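Local coordinates for protein sorting nexin-21 (Mus musculus, PDB 4YMR) that binds membranes enriched in phosphatidylinositol 3-phosphate and phosphatidylinositol 4,5-bisphosphate and may act in several stages of intracellular trafficking, at residues L55-L60 against S77-Q82. Numbering follows the deposited sequence.
Sequences LTLAGL and SEKALQ
Leu57 meets helix 70-85 through one methyl group, CD1, which sits against the backbone and side chain of Ala80. CD1 lies 3.8 Å from Ala80 N and 4.0 Å from Ala80 CB, so the methyl rests on the helix surface itself as well as on the small alanine side chain. The leucine arrives there with its CG anti to the carbonyl carbon (chi1 -71°), and its extended second torsion carries CD1 forward onto the facing helix. The small alanine is consistent with the close approach of the backbones, Leu57 CA and Ala80 CA being 6.6 Å apart. Helices 52-66 and 70-85 follow each other in the chain, joined by a short turn, and their packing is that of a helical hairpin in the C-terminal PXB domain, a tetratricopeptide-repeat fold, which forms a domain-swapped dimer in this crystal. Trp38 of helix 27-43 packs on the same leucine, and Leu83 touches it further along helix 70-85. Ala80 also packs on Phe96 of the second subunit, which places this close part of the hairpin next to the dimer contact. Toward solvent the fit is looser. Lys79 touches the leucine with the base of its chain alone, its CG 4.0 Å from Leu57 CD1. With CG anti to the backbone N (chi1 -171°) and a bend at chi2 (48°), the remaining methylenes lead NZ away from helix 52-66. On the outer side of helix 70-85, Gln82 NE2 reaches back one turn to Glu78 OE2 in a weak hydrogen bond of 3.4 Å.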
loop_
_atom_site.group_PDB
_atom_site.type_symbol
_atom_site.label_atom_id
_atom_site.label_comp_id
_atom_site.label_asym_id
_atom_site.label_seq_id
_atom_site.Cartn_x
_atom_site.Cartn_y
_atom_site.Cartn_z
ATOM N N LEU A 55 0.983 3.169 -8.113
ATOM C CA LEU A 55 2.072 2.753 -8.995
ATOM C C LEU A 55 1.590 2.652 -10.448
ATOM O O LEU A 55 2.287 3.048 -11.385
ATOM C CB LEU A 55 2.665 1.414 -8.558
ATOM C CG LEU A 55 3.906 1.038 -9.371
ATOM C CD1 LEU A 55 5.142 1.597 -8.692
ATOM C CD2 LEU A 55 4.024 -0.451 -9.543
ATOM N N THR A 56 0.392 2.105 -10.619
ATOM C CA THR A 56 -0.235 2.009 -11.917
ATOM C C THR A 56 -0.449 3.378 -12.559
ATOM O O THR A 56 -0.105 3.589 -13.717
ATOM C CB THR A 56 -1.583 1.305 -11.805
ATOM O OG1 THR A 56 -1.412 0.073 -11.101
ATOM C CG2 THR A 56 -2.159 1.053 -13.178
ATOM N N LEU A 57 -1.029 4.298 -11.801
ATOM C CA LEU A 57 -1.254 5.660 -12.277
ATOM C C LEU A 57 0.061 6.388 -12.564
ATOM O O LEU A 57 0.164 7.196 -13.496
ATOM C CB LEU A 57 -2.068 6.435 -11.252
ATOM C CG LEU A 57 -3.525 6.012 -11.135
ATOM C CD1 LEU A 57 -4.143 6.597 -9.877
ATOM C CD2 LEU A 57 -4.283 6.451 -12.358
ATOM N N ALA A 58 1.075 6.103 -11.767
ATOM C CA ALA A 58 2.374 6.686 -12.066
ATOM C C ALA A 58 2.883 6.152 -13.426
ATOM O O ALA A 58 3.460 6.901 -14.211
ATOM C CB ALA A 58 3.381 6.440 -10.925
ATOM N N GLY A 59 2.640 4.870 -13.698
ATOM C CA GLY A 59 3.051 4.257 -14.948
ATOM C C GLY A 59 2.358 4.922 -16.116
ATOM O O GLY A 59 3.001 5.342 -17.092
ATOM N N LEU A 60 1.037 5.031 -16.002
ATOM C CA LEU A 60 0.221 5.724 -16.996
ATOM C C LEU A 60 0.657 7.183 -17.225
ATOM O O LEU A 60 0.836 7.610 -18.363
ATOM C CB LEU A 60 -1.257 5.650 -16.607
ATOM C CG LEU A 60 -1.908 4.261 -16.639
ATOM C CD1 LEU A 60 -3.343 4.328 -16.147
ATOM C CD2 LEU A 60 -1.850 3.673 -18.057
ATOM N N SER A 77 -2.808 12.073 -12.880
ATOM C CA SER A 77 -2.402 12.819 -11.689
ATOM C C SER A 77 -3.573 13.214 -10.825
ATOM O O SER A 77 -3.484 13.152 -9.607
ATOM C CB SER A 77 -1.646 14.091 -12.076
ATOM O OG SER A 77 -0.387 13.754 -12.601
ATOM N N GLU A 78 -4.659 13.648 -11.463
ATOM C CA GLU A 78 -5.863 14.003 -10.728
ATOM C C GLU A 78 -6.399 12.789 -9.957
ATOM O O GLU A 78 -6.681 12.882 -8.757
ATOM C CB GLU A 78 -6.947 14.616 -11.646
ATOM C CG GLU A 78 -8.225 15.018 -10.897
ATOM C CD GLU A 78 -7.988 16.048 -9.778
ATOM O OE1 GLU A 78 -7.130 16.941 -9.958
ATOM O OE2 GLU A 78 -8.656 15.969 -8.717
ATOM N N LYS A 79 -6.530 11.661 -10.649
ATOM C CA LYS A 79 -7.030 10.445 -10.025
ATOM C C LYS A 79 -6.173 10.094 -8.807
ATOM O O LYS A 79 -6.692 9.766 -7.741
ATOM C CB LYS A 79 -7.080 9.295 -11.035
ATOM C CG LYS A 79 -7.799 8.064 -10.507
ATOM C CD LYS A 79 -9.138 8.442 -9.881
ATOM C CE LYS A 79 -9.767 7.257 -9.157
ATOM N NZ LYS A 79 -10.951 7.652 -8.338
ATOM N N ALA A 80 -4.860 10.216 -8.969
ATOM C CA ALA A 80 -3.923 9.868 -7.915
ATOM C C ALA A 80 -4.108 10.763 -6.698
ATOM O O ALA A 80 -4.163 10.289 -5.570
ATOM C CB ALA A 80 -2.484 9.949 -8.434
ATOM N N LEU A 81 -4.200 12.064 -6.938
ATOM C CA LEU A 81 -4.320 13.039 -5.860
ATOM C C LEU A 81 -5.629 12.867 -5.098
ATOM O O LEU A 81 -5.662 13.056 -3.888
ATOM C CB LEU A 81 -4.144 14.462 -6.397
ATOM C CG LEU A 81 -2.727 14.736 -6.913
ATOM C CD1 LEU A 81 -2.635 16.059 -7.645
ATOM C CD2 LEU A 81 -1.754 14.687 -5.741
ATOM N N GLN A 82 -6.699 12.500 -5.807
ATOM C CA GLN A 82 -7.941 12.082 -5.155
ATOM C C GLN A 82 -7.723 10.901 -4.223
ATOM O O GLN A 82 -8.061 10.970 -3.044
ATOM C CB GLN A 82 -9.004 11.716 -6.180
ATOM C CG GLN A 82 -9.581 12.868 -6.944
ATOM C CD GLN A 82 -10.504 12.398 -8.043
ATOM O OE1 GLN A 82 -10.950 11.242 -8.034
ATOM N NE2 GLN A 82 -10.792 13.291 -9.013
#